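Local coordinates for pantothenate synthetase (Francisella tularensis subsp. tularensis, PDB 3N8H), which probably catalyses the ATP-dependent condensation of pantoate with beta-alanine to pantothenate, by way of a pantoyl-adenylate intermediate, at residues G150-Q155 / R251-F256; I26-T31 / I54-V59. One frame throughout, in Å; residues are numbered along the deposited sequence.

Contact 1. Residues G150-Q155 / R251-F256; sequences GEKDYQ and RLIDNF. With AMP (adenosine monophosphate), chain D; PRO (proline), chain C.
Asn-255, on strand 250-257 of the small antiparallel sheet, reaches across to the nucleotide-binding turn that links strand 146-150 of the parallel Rossmann-like sheet to helix 154-166. Its ND2 donates to Glu-151 O at 3.1 Å, with an N-H...O angle of 160°. The acceptor lies close to the amide plane of Asn-255, whereas ND2 is tilted out of the plane of the carbonyl. CG of Asn-255 sits between its own backbone N and carbonyl carbon, which turns the amide toward the carbonyl of Glu-151. There it crosses the Tyr-154 side chain at about a right angle, the ring and amide planes 66° apart, and ND2 comes within 3.7 Å of Tyr-154 CB. Arg-240 holds OD1 of Asn-255 from the other strand of the hairpin and also forms a salt bridge with Glu-151, so one guanidinium binds partners on both segments.

Alongside this polar pair, the aliphatic part of Lys-152 runs past the backbone of Ile-253, CD standing 4.0 Å from Ile-253 O. A bend at chi3 (89°) turns the ammonium away to AMP, where NZ is 3.1 Å from N7 of the base and is hydrogen-bonded to Leu-187 O and Ser-188 OG. Ile-253 brings its CD1 methyl to 3.6 Å from Asp-153 OD1, the carboxylate oxygen that faces the bound proline. Two waters complete the seam: one donates to both Glu-151 OE1 and Asn-255 O, the other to Ile-253 O while weakly accepting from Lys-152 NZ. At the ribose, AMP O2' lies 2.5 Å from Asp-153 OD2, too short for its geometry to be pressed; the nearly straight bond is from Gly-150 N to AMP O3', at 2.9 Å.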
loop_
_atom_site.group_PDB
_atom_site.type_symbol
_atom_site.label_atom_id
_atom_site.label_comp_id
_atom_site.label_asym_id
_atom_site.label_seq_id
_atom_site.Cartn_x
_atom_site.Cartn_y
_atom_site.Cartn_z
ATOM N N GLY A 150 13.677 2.869 -15.975
ATOM C CA GLY A 150 14.102 2.380 -17.271
ATOM C C GLY A 150 12.960 1.653 -17.987
ATOM O O GLY A 150 12.203 0.880 -17.390
ATOM N N GLU A 151 12.828 1.914 -19.279
ATOM C CA GLU A 151 11.848 1.225 -20.112
ATOM C C GLU A 151 12.048 -0.308 -20.143
ATOM O O GLU A 151 11.102 -1.085 -20.374
ATOM C CB GLU A 151 11.931 1.796 -21.525
ATOM C CG GLU A 151 11.023 1.135 -22.524
ATOM C CD GLU A 151 11.292 1.635 -23.918
ATOM O OE1 GLU A 151 11.991 0.931 -24.677
ATOM O OE2 GLU A 151 10.818 2.744 -24.240
ATOM N N LYS A 152 13.273 -0.751 -19.908
ATOM C CA LYS A 152 13.561 -2.187 -19.976
ATOM C C LYS A 152 12.642 -3.015 -19.087
ATOM O O LYS A 152 12.260 -4.130 -19.438
ATOM C CB LYS A 152 15.006 -2.464 -19.579
ATOM C CG LYS A 152 15.446 -3.876 -19.951
ATOM C CD LYS A 152 16.816 -4.187 -19.413
ATOM C CE LYS A 152 16.713 -4.754 -18.036
ATOM N NZ LYS A 152 17.996 -4.554 -17.321
ATOM N N ASP A 153 12.333 -2.487 -17.906
ATOM C CA ASP A 153 11.413 -3.154 -17.003
ATOM C C ASP A 153 10.021 -2.563 -17.248
ATOM O O ASP A 153 9.492 -1.757 -16.460
ATOM C CB ASP A 153 11.894 -2.962 -15.578
ATOM C CG ASP A 153 13.288 -3.533 -15.367
ATOM O OD1 ASP A 153 13.388 -4.775 -15.247
ATOM O OD2 ASP A 153 14.268 -2.747 -15.329
ATOM N N TYR A 154 9.454 -2.948 -18.386
ATOM C CA TYR A 154 8.240 -2.303 -18.911
ATOM C C TYR A 154 7.014 -2.419 -18.011
ATOM O O TYR A 154 6.262 -1.436 -17.787
ATOM C CB TYR A 154 7.883 -2.887 -20.277
ATOM C CG TYR A 154 6.992 -1.980 -21.080
ATOM C CD1 TYR A 154 7.530 -0.914 -21.796
ATOM C CD2 TYR A 154 5.612 -2.184 -21.122
ATOM C CE1 TYR A 154 6.720 -0.073 -22.545
ATOM C CE2 TYR A 154 4.784 -1.341 -21.870
ATOM C CZ TYR A 154 5.349 -0.289 -22.579
ATOM O OH TYR A 154 4.555 0.556 -23.324
ATOM N N GLN A 155 6.774 -3.636 -17.545
ATOM C CA GLN A 155 5.628 -3.882 -16.664
ATOM C C GLN A 155 5.787 -3.132 -15.330
ATOM O O GLN A 155 4.838 -2.522 -14.816
ATOM C CB GLN A 155 5.481 -5.365 -16.432
ATOM C CG GLN A 155 4.913 -6.101 -17.634
ATOM C CD GLN A 155 5.022 -7.610 -17.456
ATOM O OE1 GLN A 155 6.104 -8.199 -17.617
ATOM N NE2 GLN A 155 3.908 -8.238 -17.089
ATOM N N ARG A 251 19.275 -14.928 -15.140
ATOM C CA ARG A 251 18.023 -14.671 -15.833
ATOM C C ARG A 251 18.001 -13.224 -16.328
ATOM O O ARG A 251 18.062 -12.298 -15.523
ATOM C CB ARG A 251 16.821 -14.944 -14.927
ATOM C CG ARG A 251 15.468 -14.948 -15.640
ATOM C CD ARG A 251 14.306 -15.042 -14.618
ATOM N NE ARG A 251 13.034 -14.977 -15.316
ATOM C CZ ARG A 251 12.402 -13.839 -15.612
ATOM N NH1 ARG A 251 12.906 -12.690 -15.222
ATOM N NH2 ARG A 251 11.256 -13.861 -16.281
ATOM N N LEU A 252 17.931 -13.047 -17.646
ATOM C CA LEU A 252 17.869 -11.713 -18.269
ATOM C C LEU A 252 16.552 -11.474 -19.011
ATOM O O LEU A 252 15.949 -12.423 -19.515
ATOM C CB LEU A 252 19.011 -11.551 -19.262
ATOM C CG LEU A 252 20.415 -11.715 -18.668
ATOM C CD1 LEU A 252 21.444 -11.439 -19.748
ATOM C CD2 LEU A 252 20.600 -10.805 -17.428
ATOM N N ILE A 253 16.118 -10.205 -19.076
ATOM C CA ILE A 253 14.883 -9.839 -19.762
ATOM C C ILE A 253 15.148 -8.675 -20.689
ATOM O O ILE A 253 16.160 -7.955 -20.557
ATOM C CB ILE A 253 13.721 -9.465 -18.781
ATOM C CG1 ILE A 253 13.776 -7.984 -18.336
ATOM C CG2 ILE A 253 13.696 -10.406 -17.585
ATOM C CD1 ILE A 253 12.669 -7.576 -17.357
ATOM N N ASP A 254 14.230 -8.500 -21.628
ATOM C CA ASP A 254 14.287 -7.403 -22.579
ATOM C C ASP A 254 12.891 -7.107 -23.174
ATOM O O ASP A 254 11.998 -7.955 -23.184
ATOM C CB ASP A 254 15.301 -7.742 -23.694
ATOM C CG ASP A 254 15.771 -6.515 -24.451
ATOM O OD1 ASP A 254 15.340 -5.366 -24.110
ATOM O OD2 ASP A 254 16.546 -6.695 -25.410
ATOM N N ASN A 255 12.701 -5.889 -23.658
ATOM C CA ASN A 255 11.564 -5.615 -24.509
ATOM C C ASN A 255 11.967 -4.493 -25.464
ATOM O O ASN A 255 12.815 -3.660 -25.132
ATOM C CB ASN A 255 10.338 -5.241 -23.673
ATOM C CG ASN A 255 10.398 -3.845 -23.201
ATOM O OD1 ASN A 255 9.979 -2.912 -23.912
ATOM N ND2 ASN A 255 10.995 -3.658 -22.033
ATOM N N PHE A 256 11.406 -4.505 -26.662
ATOM C CA PHE A 256 11.682 -3.475 -27.672
ATOM C C PHE A 256 10.525 -3.453 -28.667
ATOM O O PHE A 256 9.749 -4.410 -28.737
ATOM C CB PHE A 256 13.017 -3.771 -28.399
ATOM C CG PHE A 256 13.248 -5.248 -28.680
ATOM C CD1 PHE A 256 12.563 -5.888 -29.699
ATOM C CD2 PHE A 256 14.139 -5.994 -27.909
ATOM C CE1 PHE A 256 12.771 -7.249 -29.968
ATOM C CE2 PHE A 256 14.343 -7.360 -28.159
ATOM C CZ PHE A 256 13.646 -7.984 -29.201
HETATM P P AMP D . 17.609 -2.472 -11.061
HETATM O O1P AMP D . 18.784 -1.910 -10.266
HETATM O O2P AMP D . 17.941 -3.481 -12.118
HETATM O O3P AMP D . 16.468 -2.885 -10.205
HETATM O "O5'" AMP D . 17.177 -1.211 -11.985
HETATM C "C5'" AMP D . 17.033 0.110 -11.463
HETATM C "C4'" AMP D . 16.462 1.027 -12.517
HETATM O "O4'" AMP D . 17.387 1.078 -13.650
HETATM C "C3'" AMP D . 15.101 0.576 -13.077
HETATM O "O3'" AMP D . 14.307 1.728 -13.408
HETATM C "C2'" AMP D . 15.507 -0.151 -14.353
HETATM O "O2'" AMP D . 14.500 -0.283 -15.343
HETATM C "C1'" AMP D . 16.681 0.704 -14.824
HETATM N N9 AMP D . 17.547 -0.004 -15.773
HETATM C C8 AMP D . 18.083 -1.234 -15.594
HETATM N N7 AMP D . 18.802 -1.604 -16.691
HETATM C C5 AMP D . 18.701 -0.603 -17.601
HETATM C C6 AMP D . 19.220 -0.358 -18.964
HETATM N N6 AMP D . 19.977 -1.293 -19.561
HETATM N N1 AMP D . 18.914 0.797 -19.582
HETATM C C2 AMP D . 18.125 1.709 -18.964
HETATM N N3 AMP D . 17.622 1.561 -17.721
HETATM C C4 AMP D . 17.874 0.442 -16.993
HETATM N N PRO C . 15.361 -5.459 -11.362
HETATM C CA PRO C . 14.456 -5.860 -10.288
HETATM C C PRO C . 14.688 -7.325 -9.917
HETATM O O PRO C . 15.434 -8.018 -10.621
HETATM C CB PRO C . 13.075 -5.678 -10.922
HETATM C CG PRO C . 13.269 -4.563 -11.896
HETATM C CD PRO C . 14.670 -4.718 -12.432
HETATM O O HOH W 1 13.434 -1.497 -23.664
HETATM O O HOH W 2 18.388 -7.416 -18.990
#

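Contact 2. Residues I26-T31 / I54-V59; sequences IGFVPT and IVSIFV. With AMP (adenosine monophosphate), chain D.
Ile-54 packs against two residues of the neighbouring strand: its CD1 meets Ile-26 CG2 at 3.7 Å, and its CG2 lies 3.8 Å from Phe-28 CD2. The Phe-28 ring, with CG swung anti to the backbone N (chi1 175°), leans toward the C-terminal end of the strand, past Ile-54, and presents its edge to Ser-56, where CZ is 3.2 Å from OG. Pro-30 N lies over one face of that ring, offset toward the rim. On this face of the sheet Leu-138 of helix 127-142 touches both Phe-28 and Ser-56. On the other, Val-29 meets Val-55 beneath helix 37-49, the crossover helix of a parallel beta-alpha-beta unit whose two strands run 14° apart.

Backbone bonds join the strands: Ile-54 N to Gly-27 O and Val-29 N to Ile-54 O are both 2.8 Å and nearly straight. Further along, the Ser-56 N to Val-29 O bond lengthens to 3.2 Å, its donor above the carbonyl plane.

Toward AMP the contact becomes polar at Thr-31. In one of its two conformers, OG1 donates to Ser-56 O at 2.9 Å, in the carbonyl plane, and accepts from Gly-33 N. Phe-58 N donates to Thr-31 O at 3.2 Å, and a water bridges that oxygen to Ser-56 OG. These bonds are consistent with a positioned Thr-31 beside the phosphate and the predicted proton donor His-39.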
loop_
_atom_site.group_PDB
_atom_site.type_symbol
_atom_site.label_atom_id
_atom_site.label_comp_id
_atom_site.label_asym_id
_atom_site.label_seq_id
_atom_site.Cartn_x
_atom_site.Cartn_y
_atom_site.Cartn_z
ATOM N N ILE A 26 13.485 17.814 -6.643
ATOM C CA ILE A 26 14.143 16.582 -6.224
ATOM C C ILE A 26 13.906 15.470 -7.242
ATOM O O ILE A 26 12.758 15.140 -7.568
ATOM C CB ILE A 26 13.631 16.119 -4.862
ATOM C CG1 ILE A 26 13.671 17.274 -3.861
ATOM C CG2 ILE A 26 14.444 14.918 -4.367
ATOM C CD1 ILE A 26 13.334 16.873 -2.447
ATOM N N GLY A 27 14.996 14.901 -7.742
ATOM C CA GLY A 27 14.923 13.729 -8.602
ATOM C C GLY A 27 15.370 12.461 -7.884
ATOM O O GLY A 27 16.342 12.464 -7.123
ATOM N N PHE A 28 14.658 11.371 -8.120
ATOM C CA PHE A 28 14.940 10.140 -7.393
ATOM C C PHE A 28 15.207 8.978 -8.343
ATOM O O PHE A 28 14.420 8.715 -9.250
ATOM C CB PHE A 28 13.775 9.803 -6.458
ATOM C CG PHE A 28 13.920 8.464 -5.750
ATOM C CD1 PHE A 28 12.823 7.623 -5.593
ATOM C CD2 PHE A 28 15.149 8.049 -5.255
ATOM C CE1 PHE A 28 12.949 6.390 -4.945
ATOM C CE2 PHE A 28 15.289 6.816 -4.595
ATOM C CZ PHE A 28 14.194 5.996 -4.435
ATOM N N VAL A 29 16.315 8.281 -8.144
ATOM C CA VAL A 29 16.597 7.102 -8.961
ATOM C C VAL A 29 16.765 5.859 -8.070
ATOM O O VAL A 29 17.813 5.659 -7.503
ATOM C CB VAL A 29 17.871 7.283 -9.830
ATOM C CG1 VAL A 29 18.096 6.037 -10.717
ATOM C CG2 VAL A 29 17.789 8.532 -10.744
ATOM N N PRO A 30 15.717 5.026 -7.935
ATOM C CA PRO A 30 15.880 3.822 -7.097
ATOM C C PRO A 30 16.661 2.752 -7.856
ATOM O O PRO A 30 16.487 2.604 -9.069
ATOM C CB PRO A 30 14.426 3.352 -6.853
ATOM C CG PRO A 30 13.664 3.849 -8.089
ATOM C CD PRO A 30 14.355 5.168 -8.478
ATOM N N THR A 31 17.515 2.006 -7.164
ATOM C CA THR A 31 18.268 0.922 -7.823
ATOM C C THR A 31 18.514 -0.158 -6.783
ATOM O O THR A 31 18.222 0.036 -5.607
ATOM C CB THR A 31 19.655 1.416 -8.383
ATOM O OG1 THR A 31 20.660 1.364 -7.364
ATOM C CG2 THR A 31 19.583 2.860 -8.906
ATOM N N ILE A 54 18.704 12.114 -5.683
ATOM C CA ILE A 54 18.811 11.053 -4.706
ATOM C C ILE A 54 18.849 9.730 -5.439
ATOM O O ILE A 54 18.026 9.468 -6.330
ATOM C CB ILE A 54 17.558 11.013 -3.798
ATOM C CG1 ILE A 54 17.401 12.320 -3.023
ATOM C CG2 ILE A 54 17.587 9.794 -2.874
ATOM C CD1 ILE A 54 16.071 12.406 -2.259
ATOM N N VAL A 55 19.789 8.882 -5.060
ATOM C CA VAL A 55 19.853 7.529 -5.607
ATOM C C VAL A 55 19.740 6.563 -4.434
ATOM O O VAL A 55 20.432 6.734 -3.429
ATOM C CB VAL A 55 21.183 7.303 -6.366
ATOM C CG1 VAL A 55 21.395 5.818 -6.695
ATOM C CG2 VAL A 55 21.233 8.168 -7.642
ATOM N N SER A 56 18.841 5.586 -4.525
ATOM C CA SER A 56 18.795 4.556 -3.492
ATOM C C SER A 56 19.510 3.299 -4.008
ATOM O O SER A 56 19.572 3.052 -5.214
ATOM C CB SER A 56 17.362 4.242 -3.008
ATOM O OG SER A 56 16.487 3.754 -4.041
ATOM N N ILE A 57 20.090 2.555 -3.084
ATOM C CA ILE A 57 20.613 1.231 -3.349
ATOM C C ILE A 57 20.099 0.354 -2.229
ATOM O O ILE A 57 20.411 0.559 -1.040
ATOM C CB ILE A 57 22.145 1.201 -3.366
ATOM C CG1 ILE A 57 22.677 1.953 -4.592
ATOM C CG2 ILE A 57 22.676 -0.249 -3.331
ATOM C CD1 ILE A 57 24.204 2.057 -4.610
ATOM N N PHE A 58 19.265 -0.602 -2.620
ATOM C CA PHE A 58 18.626 -1.494 -1.674
ATOM C C PHE A 58 18.206 -2.735 -2.438
ATOM O O PHE A 58 17.313 -2.673 -3.299
ATOM C CB PHE A 58 17.413 -0.838 -0.983
ATOM C CG PHE A 58 16.706 -1.755 0.019
ATOM C CD1 PHE A 58 15.380 -2.163 -0.191
ATOM C CD2 PHE A 58 17.377 -2.221 1.155
ATOM C CE1 PHE A 58 14.729 -3.015 0.719
ATOM C CE2 PHE A 58 16.743 -3.072 2.066
ATOM C CZ PHE A 58 15.410 -3.465 1.854
ATOM N N VAL A 59 18.887 -3.846 -2.144
ATOM C CA VAL A 59 18.518 -5.127 -2.694
ATOM C C VAL A 59 17.332 -5.669 -1.901
ATOM O O VAL A 59 17.478 -6.266 -0.824
ATOM C CB VAL A 59 19.677 -6.151 -2.655
ATOM C CG1 VAL A 59 19.272 -7.377 -3.446
ATOM C CG2 VAL A 59 20.989 -5.561 -3.248
HETATM P P AMP D . 17.609 -2.472 -11.061
HETATM O O1P AMP D . 18.784 -1.910 -10.266
HETATM O O2P AMP D . 17.941 -3.481 -12.118
HETATM O O3P AMP D . 16.468 -2.885 -10.205
HETATM O "O5'" AMP D . 17.177 -1.211 -11.985
HETATM C "C5'" AMP D . 17.033 0.110 -11.463
HETATM C "C4'" AMP D . 16.462 1.027 -12.517
HETATM O "O4'" AMP D . 17.387 1.078 -13.650
HETATM C "C3'" AMP D . 15.101 0.576 -13.077
HETATM O "O3'" AMP D . 14.307 1.728 -13.408
HETATM C "C2'" AMP D . 15.507 -0.151 -14.353
HETATM O "O2'" AMP D . 14.500 -0.283 -15.343
HETATM C "C1'" AMP D . 16.681 0.704 -14.824
HETATM N N9 AMP D . 17.547 -0.004 -15.773
HETATM C C8 AMP D . 18.083 -1.234 -15.594
HETATM N N7 AMP D . 18.802 -1.604 -16.691
HETATM C C5 AMP D . 18.701 -0.603 -17.601
HETATM C C6 AMP D . 19.220 -0.358 -18.964
HETATM N N6 AMP D . 19.977 -1.293 -19.561
HETATM N N1 AMP D . 18.914 0.797 -19.582
HETATM C C2 AMP D . 18.125 1.709 -18.964
HETATM N N3 AMP D . 17.622 1.561 -17.721
HETATM C C4 AMP D . 17.874 0.442 -16.993
HETATM O O HOH W 3 16.431 1.179 -3.973
#

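Both contacts border the same AMP, yet their centres lie 19 Å apart and their nearest atoms about 7 Å apart, without touching. Contact 2 is buried within the parallel sheet, joining adjacent strands of one beta-alpha-beta unit by main-chain bonds and apolar side chains. Contact 1 is only partly buried and joins different elements: the turn after strand 146-150, itself the next strand of that sheet, and the antiparallel sheet. Its single assigned direct bond comes from a side-chain amide, and two bridging waters and the aliphatic parts of Lys-152 and Ile-253 make up much of the rest. Buried area follows the same division, 436 Å² for 26-31 with 54-59 against 286 Å² for 150-155 with 251-256.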